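Alpha-L-arabinosidase (Xanthomonas axonopodis pv. citri, PDB 6D25) hydrolyses alpha-L-arabinofuranosidic linkages as a family GH51 glycosidase and probably releases arabinose from internally di-substituted arabinoxylans. Local coordinates at residues 267-272 with 325-330; 286-291 with 345-350; 294-299 with 352-357. One frame throughout, in Å; residues are numbered along the deposited sequence.

Contact 1 of 3, residues 267-272 with 325-330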
loop_
_atom_site.group_PDB
_atom_site.type_symbol
_atom_site.label_atom_id
_atom_site.label_comp_id
_atom_site.label_asym_id
_atom_site.label_seq_id
_atom_site.Cartn_x
_atom_site.Cartn_y
_atom_site.Cartn_z
ATOM N N TYR A 267 -10.859 9.693 -22.758
ATOM C CA TYR A 267 -12.048 10.483 -23.060
ATOM C C TYR A 267 -12.965 9.705 -24.003
ATOM O O TYR A 267 -12.610 9.456 -25.158
ATOM C CB TYR A 267 -11.694 11.815 -23.725
ATOM C CG TYR A 267 -12.911 12.624 -24.114
ATOM C CD1 TYR A 267 -13.777 13.104 -23.143
ATOM C CD2 TYR A 267 -13.231 12.861 -25.445
ATOM C CE1 TYR A 267 -14.931 13.791 -23.465
ATOM C CE2 TYR A 267 -14.385 13.545 -25.784
ATOM C CZ TYR A 267 -15.240 14.021 -24.801
ATOM O OH TYR A 267 -16.396 14.685 -25.156
ATOM N N TYR A 268 -14.145 9.362 -23.505
ATOM C CA TYR A 268 -15.188 8.718 -24.276
ATOM C C TYR A 268 -16.156 9.757 -24.821
ATOM O O TYR A 268 -16.470 10.767 -24.183
ATOM C CB TYR A 268 -15.975 7.731 -23.418
ATOM C CG TYR A 268 -15.203 6.493 -23.073
ATOM C CD1 TYR A 268 -15.079 5.464 -23.987
ATOM C CD2 TYR A 268 -14.553 6.366 -21.860
ATOM C CE1 TYR A 268 -14.347 4.326 -23.690
ATOM C CE2 TYR A 268 -13.794 5.237 -21.570
ATOM C CZ TYR A 268 -13.701 4.202 -22.479
ATOM O OH TYR A 268 -12.952 3.077 -22.201
ATOM N N THR A 269 -16.658 9.430 -26.011
ATOM C CA THR A 269 -17.673 10.210 -26.658
ATOM C C THR A 269 -19.031 9.609 -26.271
ATOM O O THR A 269 -19.375 8.506 -26.735
ATOM C CB THR A 269 -17.435 10.217 -28.175
ATOM O OG1 THR A 269 -16.162 10.822 -28.452
ATOM C CG2 THR A 269 -18.521 10.935 -28.933
ATOM N N ILE A 270 -19.770 10.314 -25.414
ATOM C CA ILE A 270 -20.969 9.733 -24.837
ATOM C C ILE A 270 -22.129 10.698 -25.094
ATOM O O ILE A 270 -22.429 11.557 -24.259
ATOM C CB ILE A 270 -20.802 9.432 -23.330
ATOM C CG1 ILE A 270 -19.506 8.685 -23.040
ATOM C CG2 ILE A 270 -22.021 8.705 -22.795
ATOM C CD1 ILE A 270 -19.335 8.282 -21.584
ATOM N N PRO A 271 -22.803 10.542 -26.224
ATOM C CA PRO A 271 -23.963 11.388 -26.451
ATOM C C PRO A 271 -25.011 11.204 -25.342
ATOM O O PRO A 271 -25.274 10.072 -24.905
ATOM C CB PRO A 271 -24.556 10.966 -27.808
ATOM C CG PRO A 271 -23.856 9.704 -28.185
ATOM C CD PRO A 271 -22.628 9.578 -27.313
ATOM N N GLY A 272 -25.532 12.337 -24.856
ATOM C CA GLY A 272 -26.489 12.371 -23.760
ATOM C C GLY A 272 -25.827 12.319 -22.388
ATOM O O GLY A 272 -26.516 12.414 -21.379
ATOM N N TRP A 325 -10.396 5.926 -25.937
ATOM C CA TRP A 325 -11.267 6.856 -26.619
ATOM C C TRP A 325 -12.284 6.066 -27.454
ATOM O O TRP A 325 -12.108 4.868 -27.647
ATOM C CB TRP A 325 -10.463 7.835 -27.481
ATOM C CG TRP A 325 -9.765 7.202 -28.645
ATOM C CD1 TRP A 325 -8.552 6.577 -28.619
ATOM C CD2 TRP A 325 -10.215 7.139 -30.012
ATOM N NE1 TRP A 325 -8.232 6.089 -29.857
ATOM C CE2 TRP A 325 -9.214 6.450 -30.742
ATOM C CE3 TRP A 325 -11.357 7.571 -30.689
ATOM C CZ2 TRP A 325 -9.336 6.192 -32.110
ATOM C CZ3 TRP A 325 -11.456 7.347 -32.043
ATOM C CH2 TRP A 325 -10.464 6.663 -32.749
ATOM N N GLY A 326 -13.287 6.764 -27.932
ATOM C CA GLY A 326 -14.354 6.185 -28.749
ATOM C C GLY A 326 -15.729 6.392 -28.164
ATOM O O GLY A 326 -15.892 7.011 -27.128
ATOM N N THR A 327 -16.735 5.878 -28.872
ATOM C CA THR A 327 -18.110 6.081 -28.504
ATOM C C THR A 327 -18.547 5.052 -27.463
ATOM O O THR A 327 -18.137 3.917 -27.475
ATOM C CB THR A 327 -19.021 6.023 -29.735
ATOM O OG1 THR A 327 -18.812 4.794 -30.445
ATOM C CG2 THR A 327 -18.768 7.193 -30.648
ATOM N N TRP A 328 -19.458 5.496 -26.609
ATOM C CA TRP A 328 -20.116 4.633 -25.632
ATOM C C TRP A 328 -21.621 4.915 -25.676
ATOM O O TRP A 328 -22.050 6.010 -25.332
ATOM C CB TRP A 328 -19.525 4.877 -24.240
ATOM C CG TRP A 328 -19.801 3.804 -23.230
ATOM C CD1 TRP A 328 -20.904 3.000 -23.134
ATOM C CD2 TRP A 328 -18.956 3.459 -22.117
ATOM N NE1 TRP A 328 -20.790 2.164 -22.063
ATOM C CE2 TRP A 328 -19.607 2.422 -21.408
ATOM C CE3 TRP A 328 -17.728 3.922 -21.653
ATOM C CZ2 TRP A 328 -19.070 1.848 -20.258
ATOM C CZ3 TRP A 328 -17.173 3.330 -20.533
ATOM C CH2 TRP A 328 -17.839 2.303 -19.852
ATOM N N TYR A 329 -22.376 3.899 -26.110
ATOM C CA TYR A 329 -23.822 3.966 -26.294
ATOM C C TYR A 329 -24.554 3.090 -25.259
ATOM O O TYR A 329 -23.934 2.379 -24.512
ATOM C CB TYR A 329 -24.177 3.476 -27.707
ATOM C CG TYR A 329 -23.545 4.261 -28.836
ATOM C CD1 TYR A 329 -23.774 5.631 -28.965
ATOM C CD2 TYR A 329 -22.775 3.641 -29.802
ATOM C CE1 TYR A 329 -23.212 6.360 -30.007
ATOM C CE2 TYR A 329 -22.231 4.350 -30.865
ATOM C CZ TYR A 329 -22.440 5.719 -30.963
ATOM O OH TYR A 329 -21.921 6.441 -32.013
ATOM N N ALA A 330 -25.881 3.124 -25.280
ATOM C CA ALA A 330 -26.683 2.116 -24.595
ATOM C C ALA A 330 -26.293 0.737 -25.135
ATOM O O ALA A 330 -26.000 0.581 -26.330
ATOM C CB ALA A 330 -28.172 2.352 -24.790
HETATM O O HOH W 1 -13.718 9.799 -27.597
HETATM O O HOH W 2 -24.594 7.313 -24.996
#

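Contact 2 of 3, residues 286-291 with 345-350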
loop_
_atom_site.group_PDB
_atom_site.type_symbol
_atom_site.label_atom_id
_atom_site.label_comp_id
_atom_site.label_asym_id
_atom_site.label_seq_id
_atom_site.Cartn_x
_atom_site.Cartn_y
_atom_site.Cartn_z
ATOM N N ALA A 286 -30.203 15.444 -34.740
ATOM C CA ALA A 286 -29.790 16.045 -33.444
ATOM C C ALA A 286 -28.768 15.139 -32.729
ATOM O O ALA A 286 -27.746 15.626 -32.250
ATOM C CB ALA A 286 -31.007 16.309 -32.572
ATOM N N ALA A 287 -29.025 13.828 -32.698
ATOM C CA ALA A 287 -28.131 12.887 -32.043
ATOM C C ALA A 287 -26.813 12.743 -32.821
ATOM O O ALA A 287 -25.753 12.529 -32.229
ATOM C CB ALA A 287 -28.814 11.547 -31.896
ATOM N N TRP A 288 -26.896 12.836 -34.149
ATOM C CA TRP A 288 -25.717 12.821 -35.041
ATOM C C TRP A 288 -24.773 13.969 -34.677
ATOM O O TRP A 288 -23.596 13.748 -34.317
ATOM C CB TRP A 288 -26.193 12.914 -36.491
ATOM C CG TRP A 288 -25.162 13.188 -37.536
ATOM C CD1 TRP A 288 -24.821 14.416 -38.022
ATOM C CD2 TRP A 288 -24.396 12.222 -38.284
ATOM N NE1 TRP A 288 -23.882 14.287 -39.005
ATOM C CE2 TRP A 288 -23.576 12.960 -39.170
ATOM C CE3 TRP A 288 -24.287 10.828 -38.274
ATOM C CZ2 TRP A 288 -22.691 12.343 -40.058
ATOM C CZ3 TRP A 288 -23.410 10.212 -39.147
ATOM C CH2 TRP A 288 -22.611 10.969 -40.027
ATOM N N ILE A 289 -25.299 15.203 -34.745
ATOM C CA ILE A 289 -24.420 16.348 -34.548
ATOM C C ILE A 289 -23.947 16.403 -33.091
ATOM O O ILE A 289 -22.802 16.806 -32.849
ATOM C CB ILE A 289 -25.086 17.664 -34.995
ATOM C CG1 ILE A 289 -24.024 18.761 -35.174
ATOM C CG2 ILE A 289 -26.201 18.061 -34.041
ATOM C CD1 ILE A 289 -24.552 20.043 -35.752
ATOM N N GLN A 290 -24.786 15.991 -32.131
ATOM C CA GLN A 290 -24.378 15.982 -30.730
ATOM C C GLN A 290 -23.171 15.033 -30.536
ATOM O O GLN A 290 -22.254 15.358 -29.803
ATOM C CB GLN A 290 -25.520 15.584 -29.786
ATOM C CG GLN A 290 -25.178 15.939 -28.323
ATOM C CD GLN A 290 -25.567 15.008 -27.189
ATOM O OE1 GLN A 290 -24.836 14.934 -26.171
ATOM N NE2 GLN A 290 -26.733 14.348 -27.321
ATOM N N THR A 291 -23.206 13.871 -31.169
ATOM C CA THR A 291 -22.117 12.915 -31.057
ATOM C C THR A 291 -20.813 13.503 -31.618
ATOM O O THR A 291 -19.751 13.393 -31.004
ATOM C CB THR A 291 -22.467 11.602 -31.775
ATOM O OG1 THR A 291 -23.685 11.101 -31.248
ATOM C CG2 THR A 291 -21.389 10.568 -31.632
ATOM N N SER A 345 -21.905 2.401 -36.568
ATOM C CA SER A 345 -22.559 2.957 -37.725
ATOM C C SER A 345 -21.628 3.929 -38.449
ATOM O O SER A 345 -20.497 4.177 -38.033
ATOM C CB SER A 345 -23.843 3.662 -37.313
ATOM O OG SER A 345 -23.535 4.898 -36.686
ATOM N N LEU A 346 -22.144 4.511 -39.529
ATOM C CA LEU A 346 -21.412 5.582 -40.223
ATOM C C LEU A 346 -20.999 6.695 -39.236
ATOM O O LEU A 346 -19.912 7.313 -39.395
ATOM C CB LEU A 346 -22.266 6.139 -41.354
ATOM C CG LEU A 346 -21.628 7.241 -42.195
ATOM C CD1 LEU A 346 -20.341 6.774 -42.870
ATOM C CD2 LEU A 346 -22.654 7.774 -43.218
ATOM N N ARG A 347 -21.842 6.960 -38.246
ATOM C CA ARG A 347 -21.526 7.980 -37.231
ATOM C C ARG A 347 -20.189 7.635 -36.524
ATOM O O ARG A 347 -19.344 8.500 -36.266
ATOM C CB ARG A 347 -22.681 8.063 -36.231
ATOM C CG ARG A 347 -22.525 9.158 -35.176
ATOM C CD ARG A 347 -23.719 9.254 -34.240
ATOM N NE ARG A 347 -23.988 7.998 -33.562
ATOM C CZ ARG A 347 -25.071 7.782 -32.790
ATOM N NH1 ARG A 347 -25.860 8.793 -32.450
ATOM N NH2 ARG A 347 -25.365 6.549 -32.411
ATOM N N ASP A 348 -20.008 6.362 -36.214
ATOM C CA ASP A 348 -18.784 5.866 -35.540
ATOM C C ASP A 348 -17.574 6.009 -36.461
ATOM O O ASP A 348 -16.475 6.336 -35.984
ATOM C CB ASP A 348 -19.001 4.458 -35.021
ATOM C CG ASP A 348 -20.135 4.447 -34.008
ATOM O OD1 ASP A 348 -19.942 5.085 -32.935
ATOM O OD2 ASP A 348 -21.240 3.915 -34.312
ATOM N N ALA A 349 -17.760 5.774 -37.763
ATOM C CA ALA A 349 -16.660 6.012 -38.718
ATOM C C ALA A 349 -16.207 7.470 -38.628
ATOM O O ALA A 349 -14.999 7.730 -38.561
ATOM C CB ALA A 349 -17.094 5.673 -40.100
ATOM N N LEU A 350 -17.165 8.416 -38.663
ATOM C CA LEU A 350 -16.761 9.829 -38.583
ATOM C C LEU A 350 -16.071 10.137 -37.248
ATOM O O LEU A 350 -15.137 10.962 -37.215
ATOM C CB LEU A 350 -17.968 10.747 -38.832
ATOM C CG LEU A 350 -18.168 11.110 -40.305
ATOM C CD1 LEU A 350 -18.793 9.969 -41.097
ATOM C CD2 LEU A 350 -18.992 12.343 -40.473
#

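Contact 3 of 3, residues 294-299 with 352-357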
loop_
_atom_site.group_PDB
_atom_site.type_symbol
_atom_site.label_atom_id
_atom_site.label_comp_id
_atom_site.label_asym_id
_atom_site.label_seq_id
_atom_site.Cartn_x
_atom_site.Cartn_y
_atom_site.Cartn_z
ATOM N N ARG A 294 -19.488 16.289 -29.353
ATOM C CA ARG A 294 -18.833 15.716 -28.194
ATOM C C ARG A 294 -17.473 15.115 -28.558
ATOM O O ARG A 294 -16.537 15.242 -27.760
ATOM C CB ARG A 294 -19.726 14.678 -27.511
ATOM C CG ARG A 294 -20.745 15.338 -26.594
ATOM C CD ARG A 294 -21.710 14.353 -25.994
ATOM N NE ARG A 294 -22.615 14.953 -25.010
ATOM C CZ ARG A 294 -22.398 14.939 -23.694
ATOM N NH1 ARG A 294 -23.264 15.539 -22.902
ATOM N NH2 ARG A 294 -21.337 14.314 -23.188
ATOM N N THR A 295 -17.345 14.476 -29.714
ATOM C CA THR A 295 -16.067 13.810 -30.006
ATOM C C THR A 295 -14.974 14.871 -30.229
ATOM O O THR A 295 -13.818 14.664 -29.891
ATOM C CB THR A 295 -16.191 12.787 -31.140
ATOM O OG1 THR A 295 -15.283 11.704 -30.882
ATOM C CG2 THR A 295 -15.852 13.370 -32.489
ATOM N N LEU A 296 -15.365 16.020 -30.780
ATOM C CA LEU A 296 -14.402 17.062 -31.127
ATOM C C LEU A 296 -13.774 17.723 -29.882
ATOM O O LEU A 296 -12.725 18.373 -29.989
ATOM C CB LEU A 296 -15.088 18.105 -32.010
ATOM C CG LEU A 296 -15.260 17.676 -33.474
ATOM C CD1 LEU A 296 -16.166 18.661 -34.201
ATOM C CD2 LEU A 296 -13.936 17.627 -34.170
ATOM N N VAL A 297 -14.379 17.517 -28.740
ATOM C CA VAL A 297 -13.858 18.046 -27.486
ATOM C C VAL A 297 -12.431 17.472 -27.225
ATOM O O VAL A 297 -11.609 18.098 -26.547
ATOM C CB VAL A 297 -14.840 17.738 -26.340
ATOM C CG1 VAL A 297 -14.244 18.049 -24.972
ATOM C CG2 VAL A 297 -16.165 18.461 -26.495
ATOM N N MET A 298 -12.139 16.304 -27.788
ATOM C CA MET A 298 -10.781 15.719 -27.704
ATOM C C MET A 298 -9.692 16.762 -28.013
ATOM O O MET A 298 -8.635 16.749 -27.379
ATOM C CB MET A 298 -10.652 14.531 -28.653
ATOM C CG MET A 298 -9.299 13.844 -28.622
ATOM S SD MET A 298 -8.940 12.967 -27.096
ATOM C CE MET A 298 -9.888 11.461 -27.292
ATOM N N ASP A 299 -9.923 17.653 -28.990
ATOM C CA ASP A 299 -8.896 18.603 -29.354
ATOM C C ASP A 299 -8.599 19.570 -28.190
ATOM O O ASP A 299 -7.447 19.827 -27.883
ATOM C CB ASP A 299 -9.244 19.393 -30.614
ATOM C CG ASP A 299 -8.067 20.265 -31.038
ATOM O OD1 ASP A 299 -7.041 19.739 -31.420
ATOM O OD2 ASP A 299 -8.166 21.458 -30.896
ATOM N N ALA A 352 -14.140 8.178 -35.627
ATOM C CA ALA A 352 -12.745 7.739 -35.780
ATOM C C ALA A 352 -11.951 8.705 -36.663
ATOM O O ALA A 352 -10.822 9.060 -36.307
ATOM C CB ALA A 352 -12.711 6.326 -36.310
ATOM N N SER A 353 -12.497 9.147 -37.812
ATOM C CA SER A 353 -11.716 10.013 -38.706
ATOM C C SER A 353 -11.414 11.344 -38.015
ATOM O O SER A 353 -10.274 11.847 -38.126
ATOM C CB SER A 353 -12.355 10.234 -40.070
ATOM O OG SER A 353 -13.573 10.929 -39.928
ATOM N N LEU A 354 -12.349 11.862 -37.260
ATOM C CA LEU A 354 -12.115 13.161 -36.600
ATOM C C LEU A 354 -11.025 13.039 -35.525
ATOM O O LEU A 354 -10.189 13.933 -35.371
ATOM C CB LEU A 354 -13.418 13.689 -36.015
ATOM C CG LEU A 354 -14.525 13.994 -37.016
ATOM C CD1 LEU A 354 -15.805 14.333 -36.284
ATOM C CD2 LEU A 354 -14.122 15.121 -37.925
ATOM N N ASN A 355 -11.021 11.938 -34.791
ATOM C CA ASN A 355 -10.022 11.707 -33.773
ATOM C C ASN A 355 -8.631 11.520 -34.387
ATOM O O ASN A 355 -7.654 12.116 -33.894
ATOM C CB ASN A 355 -10.404 10.571 -32.840
ATOM C CG ASN A 355 -11.350 11.040 -31.764
ATOM O OD1 ASN A 355 -10.907 11.513 -30.708
ATOM N ND2 ASN A 355 -12.665 10.913 -32.008
ATOM N N PHE A 356 -8.526 10.738 -35.455
ATOM C CA PHE A 356 -7.228 10.609 -36.156
ATOM C C PHE A 356 -6.712 11.969 -36.662
ATOM O O PHE A 356 -5.525 12.261 -36.519
ATOM C CB PHE A 356 -7.327 9.632 -37.313
ATOM C CG PHE A 356 -7.646 8.214 -36.912
ATOM C CD1 PHE A 356 -7.201 7.682 -35.706
ATOM C CD2 PHE A 356 -8.294 7.372 -37.796
ATOM C CE1 PHE A 356 -7.405 6.344 -35.390
ATOM C CE2 PHE A 356 -8.493 6.037 -37.469
ATOM C CZ PHE A 356 -8.081 5.543 -36.262
ATOM N N ASP A 357 -7.610 12.787 -37.196
ATOM C CA ASP A 357 -7.225 14.133 -37.631
ATOM C C ASP A 357 -6.620 14.883 -36.440
ATOM O O ASP A 357 -5.527 15.461 -36.533
ATOM C CB ASP A 357 -8.410 14.904 -38.209
ATOM C CG ASP A 357 -8.987 14.395 -39.532
ATOM O OD1 ASP A 357 -8.319 13.539 -40.216
ATOM O OD2 ASP A 357 -10.150 14.861 -39.887
HETATM O O HOH W 3 -12.876 11.986 -28.925
#

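Contact 1 of 3, residues 267-272 with 325-330
W328 turns the edge of its indole into one face of the Y268 ring: CE3 sits 3.7 Å above that ring, over its centre, in an edge-to-face pair with planes at 72°. CG of W328 is anti to the backbone N (chi1 -163°), which swings the indole toward Y268. W328 CB lies 4.0 Å from I270 CG1. The aromatics suit this place because flat faces and edges bury carbon against carbon, while Y268 OH reaches E324 and a glycerol probably from the crystallisation liquor. The backbones close tightly as adjacent parallel strands of the (β/α)8 barrel, 262-269 and 319-325, at their C-terminal ends. T269 N gives a nearly straight bond to G326 O at 2.8 Å (171°), and T269 O receives W328 N at 3.0 Å. Glycine suits position 326 because its backbone would press a CB against the preceding carbonyl oxygen.

Packing is looser toward both ends. Near Y267 the strands part enough for a water, which donates to Y267 O at 2.7 Å, accepts from G326 N and bonds T269 OG1, itself bonded to the hydroxyl of T295 on helix 285-312. At the other end P271 CG meets the ring edge of Y329, 3.9 Å from CE1, before the chain reaches exposed G272. On the face away from Y268, T269, W325 and T327 point toward helices 285-312 and 346-361, and W325 packs on strand 366-371.

Contact 2 of 3, residues 286-291 with 345-350
The indole of W288 and the guanidinium of R347 lie nearly parallel, 13° apart, yet the two flat groups are displaced and the indole instead meets the root of the arginine. Its six-membered ring approaches the second helix obliquely, with CZ3 3.5 Å from R347 CA, and CZ2 touches L350 CD2 at 3.7 Å as the leucine crosses at about a right angle. A large flat side chain suits this place because it spans the gap between two helices, while NE1 is satisfied beyond them by L448 O.

The guanidinium has A287 O at its edge, 3.7 Å from NH1, and F283 pairs with it as a cation-pi partner; NH2 bonds S279 O. Reaching these partners takes a bend in an otherwise extended chain (chi3 57°), made where CD passes T291 CB at 3.6 Å. T291 crosses the arginine at about a right angle and suits the place with both its ends: CB and CG2 lie against R347 CD, while OG1 donates to A287 O at 2.7 Å. That carbonyl also takes T291 N, from the opposite face of its plane, so two bonds grip it within its own helix.

S345 and D348 form a capping box: S345 N donates to D348 OD2 at 2.8 Å, and S345 OG accepts a weak bond from R347 N. The box closes the N-terminal end of helix 346-361. With axes 10.6 Å apart and inclined by 21°, the pair is characteristic of neighbouring helices running the same way round a (β/α)8 barrel.

Contact 3 of 3, residues 294-299 with 352-357
N355 reaches across to T295 and M298 between two adjacent outer helices of the (β/α)8 barrel, which run almost parallel here, 10° apart with axes 9.2 Å from each other. From the root outward, its CB rests against W325 of the barrel strand beneath. CG is turned anti to the carbonyl carbon (chi1 -82°), which carries the amide toward helix 285-312, and CG itself comes to 4.1 Å from T295 OG1. The tip then divides its work. ND2 donates to T295 OG1 at 3.0 Å, with the oxygen lying close to the amide plane, and also bonds V351 O one turn back in its own helix. The T295 hydroxyl is also hydrogen-bonded to that of T269 on the barrel strand. N355 OD1 lies 3.5 Å from M298 CG and accepts a water hydrogen bond of 2.7 Å. Asparagine suits the site because one short, flat group supplies both donor and acceptor in a buried place, and these partners fix which way round the amide sits.

Methionine suits because its flexible chain, bent at chi2 and chi3, folds CE as well as CG against OD1. Threonine suits because its hydroxyl takes the amide while CG2 meets L354 CD1 at 3.9 Å; L296 CD2 lies near the same methyl, beside V426 and H430 of strand 424-435. Helix 285-312 is kinked at this level: M298 N turns to T295 O and D299 N to L296 O, each three residues back. The water held by N355 OD1 gives its other hydrogen to T295 O, at 3.0 Å.

Overall arrangement
The three contacts form two layers of one barrel sector. Contact 1 joins neighbouring parallel strands where they run out into loops, while contacts 2 and 3 are successive levels of the helix pair outside them, their centres about 12 Å apart. Contact 1 lies about 11 Å from contact 2, centre to centre. D348 OD1 ties them, accepting Y329 OH at 2.6 Å and T327 OG1 at 2.8 Å. Toward contact 3, also about 12 Å between centres, the hydroxyls T269 OG1 and T295 OG1 pair at 2.7 Å, and Y267 OH bonds R294 O. A glycerol about 3 Å from the Y268 side chain may mark a pocket at the C-terminal strand ends, where the active sites of (β/α)8 glycosidases lie.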